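Local coordinates for enoyl-CoA hydratase (Geobacillus kaustophilus, PDB 2PPY), which probably catalyses the hydration of enoyl-CoA in fatty acid beta-oxidation, at residues His23-Lys28 with Met59-Lys64; Lys64-Gly69 with Ala106-His111; Ser244-Glu249 with Pro260-Ile265. All blocks are in the same frame, centred on the assembly; numbering follows the deposited sequence.

Contact 1: His23-Lys28 with Met59-Lys64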
loop_
_atom_site.group_PDB
_atom_site.type_symbol
_atom_site.label_atom_id
_atom_site.label_comp_id
_atom_site.label_asym_id
_atom_site.label_seq_id
_atom_site.Cartn_x
_atom_site.Cartn_y
_atom_site.Cartn_z
ATOM N N HIS A 23 22.645 -26.558 -9.770
ATOM C CA HIS A 23 22.074 -27.697 -10.473
ATOM C C HIS A 23 21.245 -28.537 -9.522
ATOM O O HIS A 23 21.704 -28.900 -8.443
ATOM C CB HIS A 23 23.176 -28.554 -11.095
ATOM C CG HIS A 23 23.843 -27.916 -12.272
ATOM N ND1 HIS A 23 23.737 -28.417 -13.552
ATOM C CD2 HIS A 23 24.622 -26.811 -12.365
ATOM C CE1 HIS A 23 24.422 -27.651 -14.382
ATOM N NE2 HIS A 23 24.969 -26.670 -13.687
ATOM N N LEU A 24 20.020 -28.841 -9.932
ATOM C CA LEU A 24 19.123 -29.639 -9.119
ATOM C C LEU A 24 19.155 -31.105 -9.561
ATOM O O LEU A 24 18.974 -31.410 -10.739
ATOM C CB LEU A 24 17.695 -29.099 -9.239
ATOM C CG LEU A 24 17.506 -27.590 -9.017
ATOM C CD1 LEU A 24 16.034 -27.228 -9.191
ATOM C CD2 LEU A 24 17.982 -27.202 -7.630
ATOM N N HIS A 25 19.400 -32.002 -8.614
ATOM C CA HIS A 25 19.434 -33.435 -8.885
ATOM C C HIS A 25 18.872 -34.166 -7.670
ATOM O O HIS A 25 19.606 -34.783 -6.908
ATOM C CB HIS A 25 20.870 -33.914 -9.181
ATOM C CG HIS A 25 21.886 -33.457 -8.178
ATOM N ND1 HIS A 25 22.830 -32.496 -8.467
ATOM C CD2 HIS A 25 22.117 -33.840 -6.899
ATOM C CE1 HIS A 25 23.599 -32.306 -7.408
ATOM N NE2 HIS A 25 23.186 -33.108 -6.444
ATOM N N ILE A 26 17.557 -34.099 -7.502
ATOM C CA ILE A 26 16.894 -34.714 -6.366
ATOM C C ILE A 26 16.356 -36.112 -6.653
ATOM O O ILE A 26 16.529 -37.036 -5.859
ATOM C CB ILE A 26 15.722 -33.844 -5.894
ATOM C CG1 ILE A 26 16.182 -32.393 -5.746
ATOM C CG2 ILE A 26 15.181 -34.363 -4.575
ATOM C CD1 ILE A 26 15.037 -31.396 -5.694
ATOM N N ASN A 27 15.681 -36.254 -7.785
ATOM C CA ASN A 27 15.101 -37.531 -8.174
ATOM C C ASN A 27 14.496 -37.435 -9.567
ATOM O O ASN A 27 14.648 -36.426 -10.253
ATOM C CB ASN A 27 14.032 -37.980 -7.155
ATOM C CG ASN A 27 12.974 -36.923 -6.897
ATOM O OD1 ASN A 27 12.544 -36.226 -7.813
ATOM N ND2 ASN A 27 12.528 -36.816 -5.643
ATOM N N LYS A 28 13.816 -38.504 -9.964
ATOM C CA LYS A 28 13.210 -38.594 -11.283
ATOM C C LYS A 28 12.478 -37.340 -11.752
ATOM O O LYS A 28 12.536 -36.989 -12.936
ATOM C CB LYS A 28 12.232 -39.775 -11.309
ATOM C CG LYS A 28 11.191 -39.685 -10.184
ATOM C CD LYS A 28 10.270 -40.911 -10.085
ATOM C CE LYS A 28 10.759 -42.103 -10.887
ATOM N NZ LYS A 28 9.855 -43.282 -10.670
HETATM N N MSE A 59 19.310 -24.461 -12.762
HETATM C CA MSE A 59 18.959 -25.444 -13.778
HETATM C C MSE A 59 18.820 -26.841 -13.194
HETATM O O MSE A 59 19.153 -27.075 -12.034
HETATM C CB MSE A 59 19.974 -25.436 -14.932
HETATM C CG MSE A 59 21.421 -25.187 -14.549
HETATM SE SE MSE A 59 22.613 -25.312 -16.095
HETATM C CE MSE A 59 22.586 -23.491 -16.720
ATOM N N SER A 60 18.309 -27.762 -14.001
ATOM C CA SER A 60 18.088 -29.135 -13.571
ATOM C C SER A 60 18.911 -30.131 -14.374
ATOM O O SER A 60 19.082 -29.971 -15.585
ATOM C CB SER A 60 16.600 -29.481 -13.708
ATOM O OG SER A 60 16.352 -30.851 -13.445
ATOM N N ASP A 61 19.416 -31.159 -13.697
ATOM C CA ASP A 61 20.203 -32.191 -14.363
ATOM C C ASP A 61 19.323 -33.399 -14.649
ATOM O O ASP A 61 19.804 -34.424 -15.125
ATOM C CB ASP A 61 21.389 -32.632 -13.500
ATOM C CG ASP A 61 22.392 -31.521 -13.266
ATOM O OD1 ASP A 61 22.627 -30.715 -14.193
ATOM O OD2 ASP A 61 22.959 -31.466 -12.154
ATOM N N VAL A 62 18.035 -33.278 -14.344
ATOM C CA VAL A 62 17.091 -34.363 -14.577
ATOM C C VAL A 62 16.479 -34.214 -15.972
ATOM O O VAL A 62 15.945 -33.162 -16.328
ATOM C CB VAL A 62 15.979 -34.375 -13.508
ATOM C CG1 VAL A 62 15.006 -35.516 -13.771
ATOM C CG2 VAL A 62 16.603 -34.530 -12.124
ATOM N N PRO A 63 16.553 -35.281 -16.777
ATOM C CA PRO A 63 16.046 -35.355 -18.147
ATOM C C PRO A 63 14.808 -34.544 -18.552
ATOM O O PRO A 63 14.931 -33.507 -19.207
ATOM C CB PRO A 63 15.857 -36.855 -18.350
ATOM C CG PRO A 63 17.044 -37.402 -17.633
ATOM C CD PRO A 63 17.047 -36.602 -16.341
ATOM N N LYS A 64 13.626 -35.010 -18.168
ATOM C CA LYS A 64 12.381 -34.347 -18.564
ATOM C C LYS A 64 11.753 -33.363 -17.578
ATOM O O LYS A 64 10.661 -32.852 -17.833
ATOM C CB LYS A 64 11.335 -35.410 -18.914
ATOM C CG LYS A 64 11.798 -36.433 -19.943
ATOM C CD LYS A 64 12.016 -35.789 -21.302
ATOM C CE LYS A 64 12.450 -36.811 -22.340
ATOM N NZ LYS A 64 12.633 -36.194 -23.686
#
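His23 is held by its ring on two sides: a carboxylate bonds its edge, and a selenomethionine side chain lies over its face. At the edge, ND1 of His23 donates to OD1 of Asp61 at 2.6 Å, a short and nearly straight bond (170°). It arrives on the syn side of the carboxylate. Ring and carboxylate lie close to one plane, 29° apart. OD1 also makes a salt bridge with Arg194, and NE2 of His23 is hydrogen-bonded to Glu21. Both ring nitrogens are therefore used, which fixes the rotation of the imidazole. Over the face, CG of Met59 sits 3.9 Å from the centre of the His23 ring, a CH-pi contact. The selenium of Met59 follows obliquely, at 4.0 Å from the same ring centre. With CG between its backbone N and carbonyl carbon (chi1 36°), the Met59 chain runs alongside His23 and brings CG over the ring. A leucine in place of His23 would probably leave Asp61 and Glu21 without their shared partner and Met59 CG without a ring face to pack on.

The backbones pair as parallel strands. Leu24 N donates to Met59 O at 2.9 Å, and Asp61 N donates to Leu24 O at 3.0 Å. Beyond the strand ends, Val62 meets the backbone of the loop after strand 19-24. Its CG2 lies 3.3 Å from Asn27 O, and its CG1 touches Lys28 O.

The contact joins strands 19-24 and 55-60 of a beta-alpha-beta unit. Helix 34-48 between them meets Leu24 through Phe36. On the other face of the sheet, Arg194 and Arg198 of helix 193-205 pack on His23 and Met59.

Contact 2: Lys64-Gly69 with Ala106-His111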
loop_
_atom_site.group_PDB
_atom_site.type_symbol
_atom_site.label_atom_id
_atom_site.label_comp_id
_atom_site.label_asym_id
_atom_site.label_seq_id
_atom_site.Cartn_x
_atom_site.Cartn_y
_atom_site.Cartn_z
ATOM N N LYS A 64 13.626 -35.010 -18.168
ATOM C CA LYS A 64 12.381 -34.347 -18.564
ATOM C C LYS A 64 11.753 -33.363 -17.578
ATOM O O LYS A 64 10.661 -32.852 -17.833
ATOM C CB LYS A 64 11.335 -35.410 -18.914
ATOM C CG LYS A 64 11.798 -36.433 -19.943
ATOM C CD LYS A 64 12.016 -35.789 -21.302
ATOM C CE LYS A 64 12.450 -36.811 -22.340
ATOM N NZ LYS A 64 12.633 -36.194 -23.686
ATOM N N PHE A 65 12.423 -33.090 -16.463
ATOM C CA PHE A 65 11.855 -32.180 -15.473
ATOM C C PHE A 65 12.807 -31.131 -14.940
ATOM O O PHE A 65 14.004 -31.376 -14.787
ATOM C CB PHE A 65 11.349 -32.937 -14.239
ATOM C CG PHE A 65 10.261 -33.932 -14.511
ATOM C CD1 PHE A 65 10.502 -35.067 -15.278
ATOM C CD2 PHE A 65 9.010 -33.774 -13.930
ATOM C CE1 PHE A 65 9.514 -36.027 -15.457
ATOM C CE2 PHE A 65 8.014 -34.731 -14.105
ATOM C CZ PHE A 65 8.267 -35.859 -14.865
ATOM N N PHE A 66 12.256 -29.956 -14.659
ATOM C CA PHE A 66 13.025 -28.900 -14.022
ATOM C C PHE A 66 12.697 -29.304 -12.588
ATOM O O PHE A 66 13.583 -29.541 -11.770
ATOM C CB PHE A 66 12.442 -27.517 -14.317
ATOM C CG PHE A 66 13.009 -26.429 -13.448
ATOM C CD1 PHE A 66 14.323 -26.010 -13.604
ATOM C CD2 PHE A 66 12.240 -25.854 -12.441
ATOM C CE1 PHE A 66 14.866 -25.038 -12.772
ATOM C CE2 PHE A 66 12.772 -24.881 -11.603
ATOM C CZ PHE A 66 14.091 -24.473 -11.769
ATOM N N SER A 67 11.394 -29.419 -12.325
ATOM C CA SER A 67 10.868 -29.829 -11.025
ATOM C C SER A 67 9.346 -29.920 -11.064
ATOM O O SER A 67 8.672 -29.041 -11.613
ATOM C CB SER A 67 11.285 -28.846 -9.929
ATOM O OG SER A 67 10.673 -29.189 -8.697
ATOM N N ALA A 68 8.805 -30.986 -10.481
ATOM C CA ALA A 68 7.358 -31.176 -10.446
ATOM C C ALA A 68 6.763 -30.702 -9.123
ATOM O O ALA A 68 5.627 -31.031 -8.798
ATOM C CB ALA A 68 7.012 -32.643 -10.680
ATOM N N GLY A 69 7.531 -29.935 -8.355
ATOM C CA GLY A 69 7.021 -29.434 -7.090
ATOM C C GLY A 69 7.360 -30.264 -5.864
ATOM O O GLY A 69 8.342 -31.005 -5.846
ATOM N N ALA A 106 16.031 -18.629 -14.045
ATOM C CA ALA A 106 15.574 -20.009 -14.015
ATOM C C ALA A 106 15.738 -20.580 -15.418
ATOM O O ALA A 106 15.108 -20.104 -16.360
ATOM C CB ALA A 106 14.118 -20.068 -13.603
ATOM N N CYS A 107 16.597 -21.585 -15.559
ATOM C CA CYS A 107 16.820 -22.209 -16.859
ATOM C C CYS A 107 15.890 -23.412 -16.948
ATOM O O CYS A 107 16.199 -24.483 -16.429
ATOM C CB CYS A 107 18.276 -22.662 -16.994
ATOM S SG CYS A 107 18.700 -23.274 -18.651
ATOM N N LEU A 108 14.754 -23.233 -17.613
ATOM C CA LEU A 108 13.768 -24.298 -17.724
ATOM C C LEU A 108 13.939 -25.174 -18.968
ATOM O O LEU A 108 13.688 -24.739 -20.095
ATOM C CB LEU A 108 12.367 -23.681 -17.688
ATOM C CG LEU A 108 12.140 -22.715 -16.515
ATOM C CD1 LEU A 108 10.755 -22.079 -16.635
ATOM C CD2 LEU A 108 12.279 -23.456 -15.180
ATOM N N GLU A 109 14.367 -26.415 -18.749
ATOM C CA GLU A 109 14.581 -27.357 -19.843
ATOM C C GLU A 109 13.605 -28.525 -19.807
ATOM O O GLU A 109 13.585 -29.350 -20.717
ATOM C CB GLU A 109 16.014 -27.888 -19.810
ATOM C CG GLU A 109 17.060 -26.869 -20.217
ATOM C CD GLU A 109 18.470 -27.386 -20.031
ATOM O OE1 GLU A 109 18.910 -27.508 -18.869
ATOM O OE2 GLU A 109 19.138 -27.678 -21.046
ATOM N N GLY A 110 12.798 -28.593 -18.754
ATOM C CA GLY A 110 11.829 -29.669 -18.636
ATOM C C GLY A 110 10.552 -29.200 -17.967
ATOM O O GLY A 110 10.349 -28.003 -17.782
ATOM N N HIS A 111 9.690 -30.142 -17.604
ATOM C CA HIS A 111 8.433 -29.811 -16.949
ATOM C C HIS A 111 8.679 -28.923 -15.740
ATOM O O HIS A 111 9.519 -29.233 -14.889
ATOM C CB HIS A 111 7.706 -31.087 -16.513
ATOM C CG HIS A 111 7.229 -31.934 -17.653
ATOM N ND1 HIS A 111 7.545 -33.271 -17.770
ATOM C CD2 HIS A 111 6.461 -31.634 -18.726
ATOM C CE1 HIS A 111 6.991 -33.757 -18.869
ATOM N NE2 HIS A 111 6.330 -32.785 -19.464
#
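His111 is joined to Lys64, Phe66 and Ser67 by three backbone hydrogen bonds, round the corner the chain turns at Phe66. His111 N donates to Lys64 O at 2.9 Å. The carbonyl oxygen of His111 takes two donors, Phe66 N at 2.8 Å and Ser67 N at 3.2 Å. The Ser67 N-H comes nearly along the C=O axis, while the Phe66 N-H is tilted from the carbonyl plane. This double grip ties His111 O to the corner residue and the one after it. Lys64 O has His111 ND1 close by, but the angle is too poor for a bond.

Other polar groups of the bend are satisfied from outside. Phe65 O is hydrogen-bonded to Ser60 OG, and Phe66 O to Asn30 ND2. Ser67 OG accepts from Gly69 N in an ST turn and is bonded to Asn30 O. On the second segment, Gly110 O is bonded to Thr112 OG1, and Glu109 makes a salt bridge with Arg194.

Two aromatic contacts flank the backbone bonds. The His111 ring turns its edge to the Phe65 ring in a T-shaped stack, with planes at 74°. Its ND1 stands 3.8 Å above the Phe65 plane, over the centre. CG of Phe66 lies anti to the backbone N (chi1 167°), which carries the ring to Leu108, whose CD2 makes a CH-pi contact over its face, 3.5 Å from the centre. Gly110 passes so close to Phe65 that a CB on it would clash with Lys64 C and Phe65 N.

The short parallel bridge of Phe65 with His111, next to strand 103-108, belongs to the crotonase fold. In relatives the loop after strand 55-60 supplies a peptide N-H of the oxyanion hole. Ala68 is its probable counterpart, on a course set by the corner.

Contact 3: Ser244-Glu249 with Pro260-Ile265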
loop_
_atom_site.group_PDB
_atom_site.type_symbol
_atom_site.label_atom_id
_atom_site.label_comp_id
_atom_site.label_asym_id
_atom_site.label_seq_id
_atom_site.Cartn_x
_atom_site.Cartn_y
_atom_site.Cartn_z
ATOM N N SER A 244 30.142 4.957 -7.257
ATOM C CA SER A 244 30.973 3.794 -7.556
ATOM C C SER A 244 32.059 4.114 -8.575
ATOM O O SER A 244 32.039 5.166 -9.217
ATOM C CB SER A 244 30.118 2.632 -8.079
ATOM O OG SER A 244 29.688 2.856 -9.415
ATOM N N GLU A 245 33.003 3.190 -8.726
ATOM C CA GLU A 245 34.101 3.366 -9.663
ATOM C C GLU A 245 33.657 3.065 -11.087
ATOM O O GLU A 245 34.106 3.708 -12.036
ATOM C CB GLU A 245 35.271 2.463 -9.270
ATOM C CG GLU A 245 35.906 2.852 -7.945
ATOM C CD GLU A 245 36.962 1.869 -7.487
ATOM O OE1 GLU A 245 37.893 1.583 -8.270
ATOM O OE2 GLU A 245 36.864 1.386 -6.339
ATOM N N ASP A 246 32.768 2.092 -11.240
ATOM C CA ASP A 246 32.280 1.732 -12.562
ATOM C C ASP A 246 31.565 2.901 -13.222
ATOM O O ASP A 246 31.634 3.067 -14.438
ATOM C CB ASP A 246 31.344 0.526 -12.467
ATOM C CG ASP A 246 32.098 -0.779 -12.317
ATOM O OD1 ASP A 246 33.179 -0.771 -11.694
ATOM O OD2 ASP A 246 31.605 -1.813 -12.813
ATOM N N ALA A 247 30.877 3.710 -12.419
ATOM C CA ALA A 247 30.159 4.873 -12.936
ATOM C C ALA A 247 31.175 5.849 -13.511
ATOM O O ALA A 247 31.025 6.339 -14.632
ATOM C CB ALA A 247 29.363 5.542 -11.817
ATOM N N LYS A 248 32.208 6.131 -12.725
ATOM C CA LYS A 248 33.278 7.025 -13.146
ATOM C C LYS A 248 33.817 6.473 -14.461
ATOM O O LYS A 248 33.841 7.160 -15.481
ATOM C CB LYS A 248 34.389 7.039 -12.094
ATOM C CG LYS A 248 33.996 7.647 -10.752
ATOM C CD LYS A 248 34.959 7.209 -9.649
ATOM C CE LYS A 248 34.923 8.141 -8.436
ATOM N NZ LYS A 248 33.566 8.306 -7.841
ATOM N N GLU A 249 34.231 5.211 -14.419
ATOM C CA GLU A 249 34.773 4.515 -15.578
ATOM C C GLU A 249 33.812 4.521 -16.763
ATOM O O GLU A 249 34.211 4.792 -17.894
ATOM C CB GLU A 249 35.103 3.070 -15.192
ATOM C CG GLU A 249 35.610 2.197 -16.330
ATOM C CD GLU A 249 36.882 2.731 -16.961
ATOM O OE1 GLU A 249 37.804 3.118 -16.210
ATOM O OE2 GLU A 249 36.965 2.751 -18.207
ATOM N N PRO A 260 34.774 0.446 -21.800
ATOM C CA PRO A 260 34.938 0.581 -20.352
ATOM C C PRO A 260 35.362 -0.732 -19.719
ATOM O O PRO A 260 34.993 -1.805 -20.195
ATOM C CB PRO A 260 33.556 1.025 -19.893
ATOM C CG PRO A 260 32.659 0.312 -20.850
ATOM C CD PRO A 260 33.351 0.536 -22.173
ATOM N N ASN A 261 36.144 -0.642 -18.648
ATOM C CA ASN A 261 36.617 -1.825 -17.940
ATOM C C ASN A 261 35.969 -1.892 -16.563
ATOM O O ASN A 261 36.456 -1.311 -15.590
ATOM C CB ASN A 261 38.140 -1.790 -17.816
ATOM C CG ASN A 261 38.831 -1.721 -19.168
ATOM O OD1 ASN A 261 38.619 -2.576 -20.031
ATOM N ND2 ASN A 261 39.659 -0.701 -19.358
ATOM N N TRP A 262 34.860 -2.616 -16.501
ATOM C CA TRP A 262 34.086 -2.776 -15.279
ATOM C C TRP A 262 34.820 -3.535 -14.188
ATOM O O TRP A 262 35.448 -4.561 -14.444
ATOM C CB TRP A 262 32.784 -3.493 -15.605
ATOM C CG TRP A 262 32.067 -2.893 -16.765
ATOM C CD1 TRP A 262 31.742 -3.512 -17.935
ATOM C CD2 TRP A 262 31.558 -1.557 -16.860
ATOM N NE1 TRP A 262 31.058 -2.646 -18.755
ATOM C CE2 TRP A 262 30.934 -1.439 -18.120
ATOM C CE3 TRP A 262 31.572 -0.447 -16.005
ATOM C CZ2 TRP A 262 30.322 -0.255 -18.544
ATOM C CZ3 TRP A 262 30.965 0.730 -16.426
ATOM C CH2 TRP A 262 30.350 0.815 -17.689
ATOM N N LYS A 263 34.727 -3.027 -12.965
ATOM C CA LYS A 263 35.370 -3.660 -11.823
ATOM C C LYS A 263 34.325 -4.230 -10.871
ATOM O O LYS A 263 34.654 -4.980 -9.954
ATOM C CB LYS A 263 36.264 -2.650 -11.097
ATOM C CG LYS A 263 37.550 -2.327 -11.851
ATOM C CD LYS A 263 38.266 -1.114 -11.277
ATOM C CE LYS A 263 37.486 0.168 -11.548
ATOM N NZ LYS A 263 38.217 1.382 -11.089
ATOM N N GLY A 264 33.066 -3.874 -11.099
ATOM C CA GLY A 264 31.991 -4.378 -10.261
ATOM C C GLY A 264 31.747 -3.578 -8.997
ATOM O O GLY A 264 30.866 -3.914 -8.209
ATOM N N ILE A 265 32.529 -2.523 -8.798
ATOM C CA ILE A 265 32.380 -1.675 -7.622
ATOM C C ILE A 265 32.380 -0.207 -8.034
ATOM O O ILE A 265 32.458 0.060 -9.249
ATOM C CB ILE A 265 33.525 -1.906 -6.614
ATOM C CG1 ILE A 265 34.858 -1.461 -7.221
ATOM C CG2 ILE A 265 33.591 -3.378 -6.236
ATOM C CD1 ILE A 265 36.030 -1.559 -6.263
#
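Asp246 and the last residues of the chain meet at the N-terminal end of helix 245-255, whose N-cap is Ser244, in the helical C-terminal region of the crotonase fold. Ser244 OG accepts a weak bond from Ala247 N and is also hydrogen-bonded to Leu241 O. The chain end supplies a further acceptor for the first turn: Asp246 N donates to Ile265 O at 2.9 Å, with a weak bond from Glu245 N beside it.

The tight part centres on the Asp246 carboxylate. OD1 accepts from Lys263 N at 3.0 Å, and OD2 accepts from Gly264 N at 3.1 Å. Both donors come on the syn side, so the carboxylate is held across two peptide N-H groups. CG of Asp246 sits beside its own backbone N (chi1 -78°), pointing at the returning loop. Gly264 has a positive phi (85°), where a CB would crowd the carbonyl of Lys263. CE3 of Trp262 lies against Asp246 CB and OD2, and Trp262 also touches Ser141 of a second subunit.

The outer side is looser and nearer solvent. The exposed Lys263 forms a salt bridge from NZ to Glu245 OE1 at 2.8 Å, reaching it on the anti side. The other oxygen of Glu245 lies against CD1 of Ile265, which also packs on Arg81 of a third subunit. Farther along the helix, Glu249 OE2 stands 3.5 Å from Asn261 N and has its salt bridge with Arg258.

On the tight side, the edge of the Trp262 indole meets the helix backbone, with CZ3 only 3.1 Å from Asp246 O.

The contacts follow one another along the chain. Contact 1 and contact 2 are neighbours, with centres about 8 Å apart. They share Lys64 and both reach the same sheet, where strands 19-24, 55-60 and 103-108 lie side by side. They also touch directly, where Met59 packs on Cys107. Together they shape the ends of three parallel strands and the loop leading to helix 72-75. Contact 3 is far off, its centre about 37 Å from contact 1 and about 36 Å from contact 2. Contacts 2 and 3 lie on opposite sides of the chain's centre, with nearest atoms about 22 Å apart. No other subunit touches contacts 1 and 2, while contact 3, in the C-terminal helical part, meets two.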